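Local coordinates for holo-[acyl-carrier-protein] synthase (Thermotoga maritima, PDB 5XUM) that belongs to the 4'-phosphopantetheinyl transferase superfamily, a family of mixed alpha+beta proteins, and is found here in an assembly of three copies, at residues F127-L130 / G136-I139; E13-K18 / E40-R45; P77-H82 / N89-S94; F146-L151 / C157-Y162. All coordinates share one frame; numbering follows the deposited sequence. Where two conformers were deposited one is given.

Contact 1: F127-L130 / G136-I139; sequences FEVL and GWEI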
loop_
_atom_site.group_PDB
_atom_site.type_symbol
_atom_site.label_atom_id
_atom_site.label_comp_id
_atom_site.label_asym_id
_atom_site.label_seq_id
_atom_site.Cartn_x
_atom_site.Cartn_y
_atom_site.Cartn_z
ATOM N N PHE A 127 -28.791 -1.575 8.998
ATOM C CA PHE A 127 -27.342 -1.763 9.086
ATOM C C PHE A 127 -26.901 -2.543 10.313
ATOM O O PHE A 127 -27.605 -2.600 11.323
ATOM C CB PHE A 127 -26.622 -0.410 9.085
ATOM C CG PHE A 127 -27.025 0.492 7.960
ATOM C CD1 PHE A 127 -26.651 0.206 6.651
ATOM C CD2 PHE A 127 -27.774 1.636 8.209
ATOM C CE1 PHE A 127 -27.025 1.042 5.610
ATOM C CE2 PHE A 127 -28.148 2.478 7.175
ATOM C CZ PHE A 127 -27.774 2.178 5.873
ATOM N N GLU A 128 -25.718 -3.142 10.201
ATOM C CA GLU A 128 -25.009 -3.714 11.332
ATOM C C GLU A 128 -24.407 -2.560 12.133
ATOM O O GLU A 128 -23.482 -1.890 11.672
ATOM C CB GLU A 128 -23.915 -4.661 10.828
ATOM C CG GLU A 128 -23.128 -5.383 11.913
ATOM C CD GLU A 128 -21.988 -6.224 11.360
ATOM O OE1 GLU A 128 -21.335 -6.929 12.158
ATOM O OE2 GLU A 128 -21.738 -6.188 10.135
ATOM N N VAL A 129 -24.962 -2.318 13.319
ATOM C CA VAL A 129 -24.505 -1.240 14.200
ATOM C C VAL A 129 -23.442 -1.776 15.159
ATOM O O VAL A 129 -23.645 -2.803 15.808
ATOM C CB VAL A 129 -25.684 -0.601 14.976
ATOM C CG1 VAL A 129 -25.190 0.415 15.996
ATOM C CG2 VAL A 129 -26.663 0.057 14.012
ATOM N N LEU A 130 -22.313 -1.074 15.240
ATOM C CA LEU A 130 -21.143 -1.564 15.975
ATOM C C LEU A 130 -20.914 -0.873 17.320
ATOM O O LEU A 130 -20.840 -1.539 18.354
ATOM C CB LEU A 130 -19.883 -1.469 15.105
ATOM C CG LEU A 130 -19.816 -2.343 13.847
ATOM C CD1 LEU A 130 -18.753 -1.817 12.890
ATOM C CD2 LEU A 130 -19.562 -3.805 14.192
ATOM N N GLY A 136 -21.612 9.965 16.825
ATOM C CA GLY A 136 -22.811 9.229 16.416
ATOM C C GLY A 136 -22.666 7.720 16.489
ATOM O O GLY A 136 -21.871 7.198 17.276
ATOM N N TRP A 137 -23.445 7.021 15.666
ATOM C CA TRP A 137 -23.395 5.563 15.584
ATOM C C TRP A 137 -22.410 5.111 14.542
ATOM O O TRP A 137 -22.393 5.636 13.424
ATOM C CB TRP A 137 -24.774 5.000 15.258
ATOM C CG TRP A 137 -25.815 5.268 16.319
ATOM C CD1 TRP A 137 -26.763 6.288 16.343
ATOM C CD2 TRP A 137 -26.046 4.506 17.554
ATOM N NE1 TRP A 137 -27.540 6.211 17.471
ATOM C CE2 TRP A 137 -27.164 5.165 18.241
ATOM C CE3 TRP A 137 -25.462 3.386 18.139
ATOM C CZ2 TRP A 137 -27.655 4.706 19.454
ATOM C CZ3 TRP A 137 -25.968 2.931 19.364
ATOM C CH2 TRP A 137 -27.037 3.577 20.003
ATOM N N GLU A 138 -21.579 4.133 14.900
ATOM C CA GLU A 138 -20.675 3.506 13.941
ATOM C C GLU A 138 -21.369 2.307 13.306
ATOM O O GLU A 138 -21.822 1.398 14.006
ATOM C CB GLU A 138 -19.357 3.080 14.603
ATOM C CG GLU A 138 -18.291 2.626 13.608
ATOM C CD GLU A 138 -17.054 2.027 14.260
ATOM O OE1 GLU A 138 -16.199 1.498 13.517
ATOM O OE2 GLU A 138 -16.925 2.077 15.503
ATOM N N ILE A 139 -21.462 2.320 11.980
ATOM C CA ILE A 139 -22.115 1.244 11.236
ATOM C C ILE A 139 -21.161 0.598 10.234
ATOM O O ILE A 139 -20.169 1.207 9.822
ATOM C CB ILE A 139 -23.392 1.733 10.500
ATOM C CG1 ILE A 139 -23.056 2.821 9.467
ATOM C CG2 ILE A 139 -24.444 2.216 11.499
ATOM C CD1 ILE A 139 -24.116 3.025 8.405
#
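The beta hairpin of strands 128-132 and 137-140 pairs V129 with I139 across the strands as an antiparallel non-hydrogen-bonded pair, both side chains on one face and their CA atoms 4.5 Å apart. The short strand segments diverge from antiparallel, with 128° between their directions. One hydrogen bond crosses here: L130 N donates to E138 O at 2.8 Å, nearly straight at 169°. The close approach of the strands at the V129-I139 pair also permits a CA-H...O contact, I139 CA lying 3.4 Å from E128 O.

Apolar groups line the face that carries V129 and I139. V129 spreads its two methyls between two neighbours: CG2 meets I139 CG2 at 4.0 Å, while CG1 comes obliquely to W137 CE3 at 3.7 Å. I139 CG1 lies between the backbone N and the carbonyl carbon (chi1 61°), which carries CD1 over one face of the F127 ring. That methyl stands 4.0 Å from the ring centroid of F127, a CH-pi contact offset toward the rim. Helix 120-126 lies against V129 and W137 through R124, and the carboxylate of E138 takes a hydrogen bond from D113 N.

One backbone bond falls between the segments and the ladder goes on at E128/E140 and E138/E131; apolar contacts supplement it at the buried I139, whose CD1 rests on the F127 ring and whose CG2 lies against V129 CG2.

Contact 2: E13-K18 / E40-R45; sequences ERVPEK and EFIAGR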
loop_
_atom_site.group_PDB
_atom_site.type_symbol
_atom_site.label_atom_id
_atom_site.label_comp_id
_atom_site.label_asym_id
_atom_site.label_seq_id
_atom_site.Cartn_x
_atom_site.Cartn_y
_atom_site.Cartn_z
ATOM N N GLU A 13 7.764 20.518 -15.309
ATOM C CA GLU A 13 8.022 21.560 -16.311
ATOM C C GLU A 13 7.164 21.432 -17.574
ATOM O O GLU A 13 6.834 22.439 -18.202
ATOM C CB GLU A 13 9.507 21.588 -16.690
ATOM C CG GLU A 13 9.976 22.908 -17.289
ATOM C CD GLU A 13 11.377 22.830 -17.869
ATOM O OE1 GLU A 13 12.232 23.646 -17.463
ATOM O OE2 GLU A 13 11.625 21.954 -18.727
ATOM N N ARG A 14 6.803 20.203 -17.936
ATOM C CA ARG A 14 6.011 19.967 -19.147
ATOM C C ARG A 14 4.491 19.975 -18.917
ATOM O O ARG A 14 3.718 19.710 -19.841
ATOM C CB ARG A 14 6.473 18.691 -19.865
ATOM C CG ARG A 14 7.789 18.869 -20.614
ATOM C CD ARG A 14 8.054 17.745 -21.605
ATOM N NE ARG A 14 8.625 16.559 -20.967
ATOM C CZ ARG A 14 7.943 15.456 -20.666
ATOM N NH1 ARG A 14 8.564 14.436 -20.088
ATOM N NH2 ARG A 14 6.647 15.365 -20.942
ATOM N N VAL A 15 4.075 20.295 -17.691
ATOM C CA VAL A 15 2.658 20.474 -17.363
ATOM C C VAL A 15 2.287 21.958 -17.478
ATOM O O VAL A 15 2.845 22.793 -16.760
ATOM C CB VAL A 15 2.315 19.954 -15.945
ATOM C CG1 VAL A 15 0.846 20.200 -15.617
ATOM C CG2 VAL A 15 2.645 18.474 -15.814
ATOM N N PRO A 16 1.353 22.292 -18.391
ATOM C CA PRO A 16 0.931 23.684 -18.560
ATOM C C PRO A 16 0.034 24.157 -17.421
ATOM O O PRO A 16 -0.810 23.398 -16.939
ATOM C CB PRO A 16 0.137 23.664 -19.876
ATOM C CG PRO A 16 0.448 22.355 -20.520
ATOM C CD PRO A 16 0.723 21.413 -19.389
ATOM N N GLU A 17 0.227 25.408 -17.008
ATOM C CA GLU A 17 -0.573 26.037 -15.958
ATOM C C GLU A 17 -2.024 26.241 -16.409
ATOM O O GLU A 17 -2.934 26.323 -15.580
ATOM C CB GLU A 17 0.058 27.374 -15.554
ATOM C CG GLU A 17 -0.326 27.877 -14.169
ATOM C CD GLU A 17 0.417 29.143 -13.769
ATOM O OE1 GLU A 17 -0.226 30.061 -13.218
ATOM O OE2 GLU A 17 1.644 29.226 -14.003
ATOM N N LYS A 18 -2.223 26.308 -17.726
ATOM C CA LYS A 18 -3.547 26.476 -18.335
ATOM C C LYS A 18 -4.470 25.269 -18.126
ATOM O O LYS A 18 -5.678 25.363 -18.353
ATOM C CB LYS A 18 -3.411 26.779 -19.832
ATOM C CG LYS A 18 -2.857 28.159 -20.153
ATOM C CD LYS A 18 -2.577 28.307 -21.641
ATOM C CE LYS A 18 -1.990 29.672 -21.963
ATOM N NZ LYS A 18 -1.710 29.833 -23.419
ATOM N N GLU A 40 3.835 23.582 -9.886
ATOM C CA GLU A 40 3.965 22.396 -9.047
ATOM C C GLU A 40 2.616 21.901 -8.544
ATOM O O GLU A 40 2.363 20.695 -8.529
ATOM C CB GLU A 40 4.863 22.679 -7.849
ATOM C CG GLU A 40 6.346 22.579 -8.138
ATOM C CD GLU A 40 7.128 22.147 -6.915
ATOM O OE1 GLU A 40 6.814 22.621 -5.800
ATOM O OE2 GLU A 40 8.059 21.331 -7.066
ATOM N N PHE A 41 1.766 22.838 -8.123
ATOM C CA PHE A 41 0.451 22.505 -7.585
ATOM C C PHE A 41 -0.398 21.774 -8.619
ATOM O O PHE A 41 -1.011 20.750 -8.311
ATOM C CB PHE A 41 -0.277 23.756 -7.080
ATOM C CG PHE A 41 -1.601 23.462 -6.431
ATOM C CD1 PHE A 41 -1.666 23.057 -5.101
ATOM C CD2 PHE A 41 -2.788 23.577 -7.152
ATOM C CE1 PHE A 41 -2.886 22.782 -4.499
ATOM C CE2 PHE A 41 -4.012 23.300 -6.557
ATOM C CZ PHE A 41 -4.061 22.903 -5.229
ATOM N N ILE A 42 -0.418 22.307 -9.838
ATOM C CA ILE A 42 -1.183 21.734 -10.941
ATOM C C ILE A 42 -0.656 20.355 -11.312
ATOM O O ILE A 42 -1.434 19.415 -11.487
ATOM C CB ILE A 42 -1.170 22.657 -12.186
ATOM C CG1 ILE A 42 -1.801 24.017 -11.864
ATOM C CG2 ILE A 42 -1.869 21.995 -13.371
ATOM C CD1 ILE A 42 -3.164 23.945 -11.200
ATOM N N ALA A 43 0.665 20.246 -11.425
ATOM C CA ALA A 43 1.324 18.982 -11.724
ATOM C C ALA A 43 0.987 17.926 -10.665
ATOM O O ALA A 43 0.662 16.786 -11.000
ATOM C CB ALA A 43 2.829 19.187 -11.831
ATOM N N GLY A 44 1.043 18.326 -9.396
ATOM C CA GLY A 44 0.732 17.442 -8.277
ATOM C C GLY A 44 -0.708 16.952 -8.267
ATOM O O GLY A 44 -0.963 15.773 -8.019
ATOM N N ARG A 45 -1.647 17.857 -8.540
ATOM C CA ARG A 45 -3.068 17.510 -8.583
ATOM C C ARG A 45 -3.416 16.625 -9.774
ATOM O O ARG A 45 -4.265 15.741 -9.660
ATOM C CB ARG A 45 -3.955 18.763 -8.557
ATOM C CG ARG A 45 -4.549 19.079 -7.190
ATOM C CD ARG A 45 -3.477 19.219 -6.121
ATOM N NE ARG A 45 -4.033 19.284 -4.773
ATOM C CZ ARG A 45 -3.304 19.247 -3.661
ATOM N NH1 ARG A 45 -1.981 19.140 -3.726
ATOM N NH2 ARG A 45 -3.898 19.315 -2.478
#
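V15 carries the apolar part of this contact, turning its two methyls onto successive residues of helix 38-56. With CG1 anti to the backbone N (chi1 178°), that branch reaches I42 CG2 at 4.0 Å and lies 4.1 Å from A43 CA. V15 CG2, the other branch, meets A43 CB at 4.1 Å. The valine thus rests on the helix surface where I42 and A43 adjoin, crossing the isoleucine obliquely. L10 of strand 2-11 touches both V15 and A43, and F32 and L24 pack on I42.

The backbone adds one loose van der Waals touch of a carbonyl oxygen on a methyl: P16 O stands 4.0 Å from I42 CG2. No hydrogen bond joins the two segments directly.

Polar ties lie just beside the greasy patch. V15 O accepts a hydrogen bond from R39 NE, and E17 OE1 forms a salt bridge with R38 NE, both arginines belonging to the same helix. R14 NH1 forms salt bridges with E11 of its own chain and D98 of the second subunit.

Methyl packing therefore seats the 13-18 loop on the helix without specifying direction sharply, while the bonds from R38 and R39, about one turn before the touching residues, probably give the loop its orientation.

Contact 3: P77-H82 / N89-S94; sequences PVLCVH and NYAHVS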
loop_
_atom_site.group_PDB
_atom_site.type_symbol
_atom_site.label_atom_id
_atom_site.label_comp_id
_atom_site.label_asym_id
_atom_site.label_seq_id
_atom_site.Cartn_x
_atom_site.Cartn_y
_atom_site.Cartn_z
ATOM N N PRO A 77 -2.321 15.970 1.446
ATOM C CA PRO A 77 -3.488 15.946 0.563
ATOM C C PRO A 77 -4.585 15.043 1.120
ATOM O O PRO A 77 -4.286 14.015 1.732
ATOM C CB PRO A 77 -2.938 15.353 -0.740
ATOM C CG PRO A 77 -1.471 15.593 -0.688
ATOM C CD PRO A 77 -1.106 15.488 0.761
ATOM N N VAL A 78 -5.841 15.449 0.934
ATOM C CA VAL A 78 -6.994 14.656 1.373
ATOM C C VAL A 78 -7.994 14.512 0.226
ATOM O O VAL A 78 -8.322 15.492 -0.449
ATOM C CB VAL A 78 -7.693 15.275 2.613
ATOM C CG1 VAL A 78 -8.812 14.372 3.115
ATOM C CG2 VAL A 78 -6.692 15.528 3.733
ATOM N N LEU A 79 -8.472 13.287 0.012
ATOM C CA LEU A 79 -9.426 12.999 -1.057
ATOM C C LEU A 79 -10.814 13.560 -0.751
ATOM O O LEU A 79 -11.347 13.366 0.345
ATOM C CB LEU A 79 -9.516 11.487 -1.317
ATOM C CG LEU A 79 -10.490 11.034 -2.416
ATOM C CD1 LEU A 79 -9.858 11.205 -3.785
ATOM C CD2 LEU A 79 -10.943 9.595 -2.223
ATOM N N CYS A 80 -11.377 14.260 -1.732
ATOM C CA CYS A 80 -12.760 14.718 -1.690
ATOM C C CYS A 80 -13.475 14.249 -2.952
ATOM O O CYS A 80 -13.085 14.603 -4.068
ATOM C CB CYS A 80 -12.839 16.244 -1.558
ATOM S SG CYS A 80 -14.527 16.903 -1.522
ATOM N N VAL A 81 -14.512 13.437 -2.768
ATOM C CA VAL A 81 -15.277 12.898 -3.891
ATOM C C VAL A 81 -16.583 13.672 -4.099
ATOM O O VAL A 81 -17.224 14.100 -3.137
ATOM C CB VAL A 81 -15.545 11.375 -3.741
ATOM C CG1 VAL A 81 -14.235 10.596 -3.746
ATOM C CG2 VAL A 81 -16.343 11.070 -2.477
ATOM N N HIS A 82 -16.950 13.866 -5.363
ATOM C CA HIS A 82 -18.208 14.524 -5.726
ATOM C C HIS A 82 -19.098 13.570 -6.466
ATOM O O HIS A 82 -20.135 13.954 -7.010
ATOM C CB HIS A 82 -17.940 15.772 -6.559
ATOM C CG HIS A 82 -17.206 16.857 -5.810
ATOM N ND1 HIS A 82 -17.839 17.769 -5.054
ATOM C CD2 HIS A 82 -15.846 17.148 -5.722
ATOM C CE1 HIS A 82 -16.935 18.605 -4.508
ATOM N NE2 HIS A 82 -15.716 18.224 -4.919
ATOM N N ASN A 89 -13.753 3.109 1.929
ATOM C CA ASN A 89 -13.982 4.200 2.875
ATOM C C ASN A 89 -12.700 4.901 3.312
ATOM O O ASN A 89 -12.743 5.898 4.033
ATOM C CB ASN A 89 -14.847 3.763 4.071
ATOM C CG ASN A 89 -14.277 2.573 4.824
ATOM O OD1 ASN A 89 -13.351 1.900 4.365
ATOM N ND2 ASN A 89 -14.843 2.307 5.996
ATOM N N TYR A 90 -11.564 4.384 2.853
ATOM C CA TYR A 90 -10.280 5.015 3.118
ATOM C C TYR A 90 -9.477 5.213 1.843
ATOM O O TYR A 90 -9.355 4.303 1.019
ATOM C CB TYR A 90 -9.479 4.228 4.165
ATOM C CG TYR A 90 -9.889 4.553 5.581
ATOM C CD1 TYR A 90 -9.167 5.470 6.342
ATOM C CD2 TYR A 90 -11.015 3.963 6.153
ATOM C CE1 TYR A 90 -9.546 5.783 7.635
ATOM C CE2 TYR A 90 -11.403 4.269 7.446
ATOM C CZ TYR A 90 -10.670 5.179 8.179
ATOM O OH TYR A 90 -11.058 5.481 9.462
ATOM N N ALA A 91 -8.962 6.426 1.679
ATOM C CA ALA A 91 -8.022 6.734 0.616
ATOM C C ALA A 91 -6.750 7.250 1.264
ATOM O O ALA A 91 -6.730 8.331 1.851
ATOM C CB ALA A 91 -8.600 7.768 -0.338
ATOM N N HIS A 92 -5.700 6.443 1.186
ATOM C CA HIS A 92 -4.403 6.821 1.710
ATOM C C HIS A 92 -3.596 7.360 0.570
ATOM O O HIS A 92 -3.295 6.643 -0.393
ATOM C CB HIS A 92 -3.733 5.621 2.368
ATOM C CG HIS A 92 -4.557 5.004 3.475
ATOM N ND1 HIS A 92 -4.641 5.548 4.706
ATOM C CD2 HIS A 92 -5.353 3.858 3.495
ATOM C CE1 HIS A 92 -5.443 4.788 5.476
ATOM N NE2 HIS A 92 -5.878 3.755 4.734
ATOM N N VAL A 93 -3.269 8.645 0.653
ATOM C CA VAL A 93 -2.637 9.342 -0.462
ATOM C C VAL A 93 -1.330 10.021 -0.046
ATOM O O VAL A 93 -1.156 10.417 1.109
ATOM C CB VAL A 93 -3.599 10.349 -1.162
ATOM C CG1 VAL A 93 -4.915 9.677 -1.541
ATOM C CG2 VAL A 93 -3.863 11.568 -0.293
ATOM N N SER A 94 -0.407 10.122 -0.995
ATOM C CA SER A 94 0.842 10.841 -0.782
ATOM C C SER A 94 1.322 11.449 -2.091
ATOM O O SER A 94 1.075 10.901 -3.168
ATOM C CB SER A 94 1.916 9.922 -0.195
ATOM O OG SER A 94 3.041 10.675 0.241
HETATM O O HOH W 1 -7.931 10.997 1.865
#
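L79 and A91 point at each other from strands of two different sheets, as do P77 and V93 alongside them. In the first pair the leucine CG is anti to the backbone N (chi1 180°), and its CD2 methyl is carried to A91 CB at 3.5 Å, a close fit; L79 CB also lies 4.0 Å from A91 CB. The small alanine thus receives both the root and one branch of the leucine. In the second pair V93 comes in methyl first: its CG2 meets the ring carbon P77 CB at 3.9 Å and presses on P77 O at 3.2 Å, so the valine touches the proline backbone more tightly than its ring. F70 of strand 68-73 packs against both L79 and V93.

No direct hydrogen bond links strand 76-81 to strand 90-97 here. A water bridges them, accepting from L79 N at 3.0 Å and donating to A91 O at 2.9 Å.

On the far side of strand 90-97, H92, between the two packed residues, and S94 beyond them turn away from strand 76-81: H92 NE2 is hydrogen-bonded to E108, and S94 OG is hydrogen-bonded to the backbone N of I7 in the third subunit. N89 and Y90 together face E108 in a classic beta bulge.

The two sheets meet, then, by apolar side chains in contact rather than by extending one another, and the single water serves as partner to both L79 N and A91 O across a gap too wide for a direct bond.

Contact 4: F146-L151 / C157-Y162; sequences FTLKKL and CRLVRY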
loop_
_atom_site.group_PDB
_atom_site.type_symbol
_atom_site.label_atom_id
_atom_site.label_comp_id
_atom_site.label_asym_id
_atom_site.label_seq_id
_atom_site.Cartn_x
_atom_site.Cartn_y
_atom_site.Cartn_z
ATOM N N PHE A 146 -22.506 8.703 -1.440
ATOM C CA PHE A 146 -23.644 9.501 -1.906
ATOM C C PHE A 146 -24.956 8.723 -1.871
ATOM O O PHE A 146 -26.010 9.296 -1.594
ATOM C CB PHE A 146 -23.388 10.081 -3.297
ATOM C CG PHE A 146 -22.427 11.233 -3.300
ATOM C CD1 PHE A 146 -22.875 12.529 -3.068
ATOM C CD2 PHE A 146 -21.070 11.024 -3.527
ATOM C CE1 PHE A 146 -21.990 13.595 -3.066
ATOM C CE2 PHE A 146 -20.182 12.085 -3.523
ATOM C CZ PHE A 146 -20.641 13.372 -3.296
ATOM N N THR A 147 -24.881 7.423 -2.151
ATOM C CA THR A 147 -26.030 6.530 -2.020
ATOM C C THR A 147 -26.480 6.482 -0.559
ATOM O O THR A 147 -27.673 6.608 -0.267
ATOM C CB THR A 147 -25.704 5.108 -2.529
ATOM O OG1 THR A 147 -25.237 5.182 -3.880
ATOM C CG2 THR A 147 -26.939 4.205 -2.480
ATOM N N LEU A 148 -25.519 6.319 0.349
ATOM C CA LEU A 148 -25.795 6.312 1.784
ATOM C C LEU A 148 -26.346 7.657 2.261
ATOM O O LEU A 148 -27.315 7.697 3.020
ATOM C CB LEU A 148 -24.538 5.927 2.577
ATOM C CG LEU A 148 -24.630 5.863 4.107
ATOM C CD1 LEU A 148 -25.587 4.773 4.573
ATOM C CD2 LEU A 148 -23.253 5.670 4.727
ATOM N N LYS A 149 -25.729 8.745 1.801
ATOM C CA LYS A 149 -26.120 10.108 2.173
ATOM C C LYS A 149 -27.570 10.422 1.789
ATOM O O LYS A 149 -28.312 11.016 2.575
ATOM C CB LYS A 149 -25.164 11.119 1.529
ATOM C CG LYS A 149 -25.270 12.541 2.054
ATOM C CD LYS A 149 -24.298 13.454 1.322
ATOM C CE LYS A 149 -24.588 14.923 1.595
ATOM N NZ LYS A 149 -24.272 15.321 2.995
ATOM N N LYS A 150 -27.959 10.008 0.585
ATOM C CA LYS A 150 -29.306 10.229 0.061
ATOM C C LYS A 150 -30.350 9.400 0.817
ATOM O O LYS A 150 -31.480 9.853 1.025
ATOM C CB LYS A 150 -29.341 9.900 -1.435
ATOM C CG LYS A 150 -30.591 10.365 -2.168
ATOM C CD LYS A 150 -30.640 9.789 -3.574
ATOM C CE LYS A 150 -31.934 10.158 -4.281
ATOM N NZ LYS A 150 -32.057 9.473 -5.598
ATOM N N LEU A 151 -29.963 8.193 1.223
ATOM C CA LEU A 151 -30.840 7.300 1.978
ATOM C C LEU A 151 -31.115 7.842 3.383
ATOM O O LEU A 151 -32.243 7.766 3.869
ATOM C CB LEU A 151 -30.235 5.889 2.047
ATOM C CG LEU A 151 -31.008 4.741 2.712
ATOM C CD1 LEU A 151 -30.707 3.427 2.013
ATOM C CD2 LEU A 151 -30.705 4.633 4.202
ATOM N N CYS A 157 -31.950 11.253 9.557
ATOM C CA CYS A 157 -30.589 10.769 9.781
ATOM C C CYS A 157 -29.545 11.571 9.004
ATOM O O CYS A 157 -29.858 12.206 7.993
ATOM C CB CYS A 157 -30.482 9.284 9.429
ATOM S SG CYS A 157 -31.318 8.181 10.589
ATOM N N ARG A 158 -28.304 11.524 9.482
ATOM C CA ARG A 158 -27.218 12.304 8.899
ATOM C C ARG A 158 -25.914 11.505 8.862
ATOM O O ARG A 158 -25.543 10.860 9.847
ATOM C CB ARG A 158 -27.031 13.604 9.692
ATOM C CG ARG A 158 -26.104 14.624 9.048
ATOM C CD ARG A 158 -26.094 15.938 9.818
ATOM N NE ARG A 158 -25.570 15.794 11.177
ATOM C CZ ARG A 158 -24.289 15.921 11.518
ATOM N NH1 ARG A 158 -23.370 16.194 10.598
ATOM N NH2 ARG A 158 -23.924 15.771 12.784
ATOM N N LEU A 159 -25.232 11.544 7.719
ATOM C CA LEU A 159 -23.891 10.969 7.598
ATOM C C LEU A 159 -22.872 11.933 8.201
ATOM O O LEU A 159 -22.709 13.054 7.718
ATOM C CB LEU A 159 -23.556 10.657 6.134
ATOM C CG LEU A 159 -22.124 10.230 5.771
ATOM C CD1 LEU A 159 -21.713 8.934 6.458
ATOM C CD2 LEU A 159 -21.987 10.097 4.264
ATOM N N VAL A 160 -22.200 11.490 9.261
ATOM C CA VAL A 160 -21.231 12.323 9.974
ATOM C C VAL A 160 -19.836 12.175 9.367
ATOM O O VAL A 160 -19.210 13.167 8.989
ATOM C CB VAL A 160 -21.200 12.003 11.488
ATOM C CG1 VAL A 160 -20.222 12.918 12.214
ATOM C CG2 VAL A 160 -22.592 12.137 12.096
ATOM N N ARG A 161 -19.360 10.936 9.271
ATOM C CA ARG A 161 -18.045 10.652 8.704
ATOM C C ARG A 161 -18.066 9.351 7.911
ATOM O O ARG A 161 -18.648 8.358 8.346
ATOM C CB ARG A 161 -16.983 10.590 9.812
ATOM C CG ARG A 161 -15.546 10.547 9.310
ATOM C CD ARG A 161 -14.525 10.593 10.440
ATOM N NE ARG A 161 -14.749 9.567 11.464
ATOM C CZ ARG A 161 -14.328 8.306 11.387
ATOM N NH1 ARG A 161 -13.654 7.874 10.327
ATOM N NH2 ARG A 161 -14.591 7.465 12.378
ATOM N N TYR A 162 -17.435 9.372 6.742
ATOM C CA TYR A 162 -17.268 8.185 5.916
ATOM C C TYR A 162 -15.774 7.873 5.807
ATOM O O TYR A 162 -15.105 8.328 4.877
ATOM C CB TYR A 162 -17.872 8.429 4.533
ATOM C CG TYR A 162 -18.148 7.180 3.727
ATOM C CD1 TYR A 162 -19.403 6.574 3.759
ATOM C CD2 TYR A 162 -17.164 6.616 2.913
ATOM C CE1 TYR A 162 -19.667 5.435 3.016
ATOM C CE2 TYR A 162 -17.419 5.477 2.166
ATOM C CZ TYR A 162 -18.673 4.891 2.223
ATOM O OH TYR A 162 -18.935 3.762 1.486
#
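L148 CD2 is the methyl on which this contact turns. It lies 4.0 Å from L159 CD1, the two leucines crossing at about a right angle, and 4.0 Å from Y162 CE1. It meets the tyrosine at the ring edge, near the ring plane, and so covers neither face. L148 reaches this spot because its CG is anti to the backbone N (chi1 -180°), extending the side chain from helix 145-154 toward the strand. More loosely, K149 CB stands 4.3 Å from L159 CD2, with the aliphatic root of the lysine flanking the leucine.

L159 and Y162 both point to the helix although they are three positions apart. The classic beta bulge at V160 and R161, which together face I115 of strand 114-117, accounts for this, since the extra residue brings Y162 back to the face that L159 occupies.

Further out, Y162 OH is hydrogen-bonded to L143 O just ahead of the helix, fixing the far end of the ring, and I167 packs on both L159 and Y162. At the start of the helix D84 binds F146 N through OD1 and T147 OG1 through OD2.

The axes of helix 146-151 and strand 158-162 come within 7.8 Å, at 137° between their directions: a two-layer alpha+beta arrangement, with a helix laid on one face of a four-stranded antiparallel sheet and returning directly into the edge strand of that sheet.

From the N terminus the four contacts follow in series, none nested in or crossing another. Contact 2 closes the longest loop, 21 mostly helical residues between 18 and 40, seating the segment after strand 2-11 on helix 38-56. Contact 3 closes a six-residue loop near the centre of the chain and joins two sheets. Contacts 1 and 4 each close five residues in the C-terminal region, a hairpin and a helix-strand return on one sheet. These two touch through F127 and L148, while F146 on H82 and Y162 on N89 connect contact 4 to contact 3. Contacts 1 and 2 lie about 42 Å apart, centre to centre.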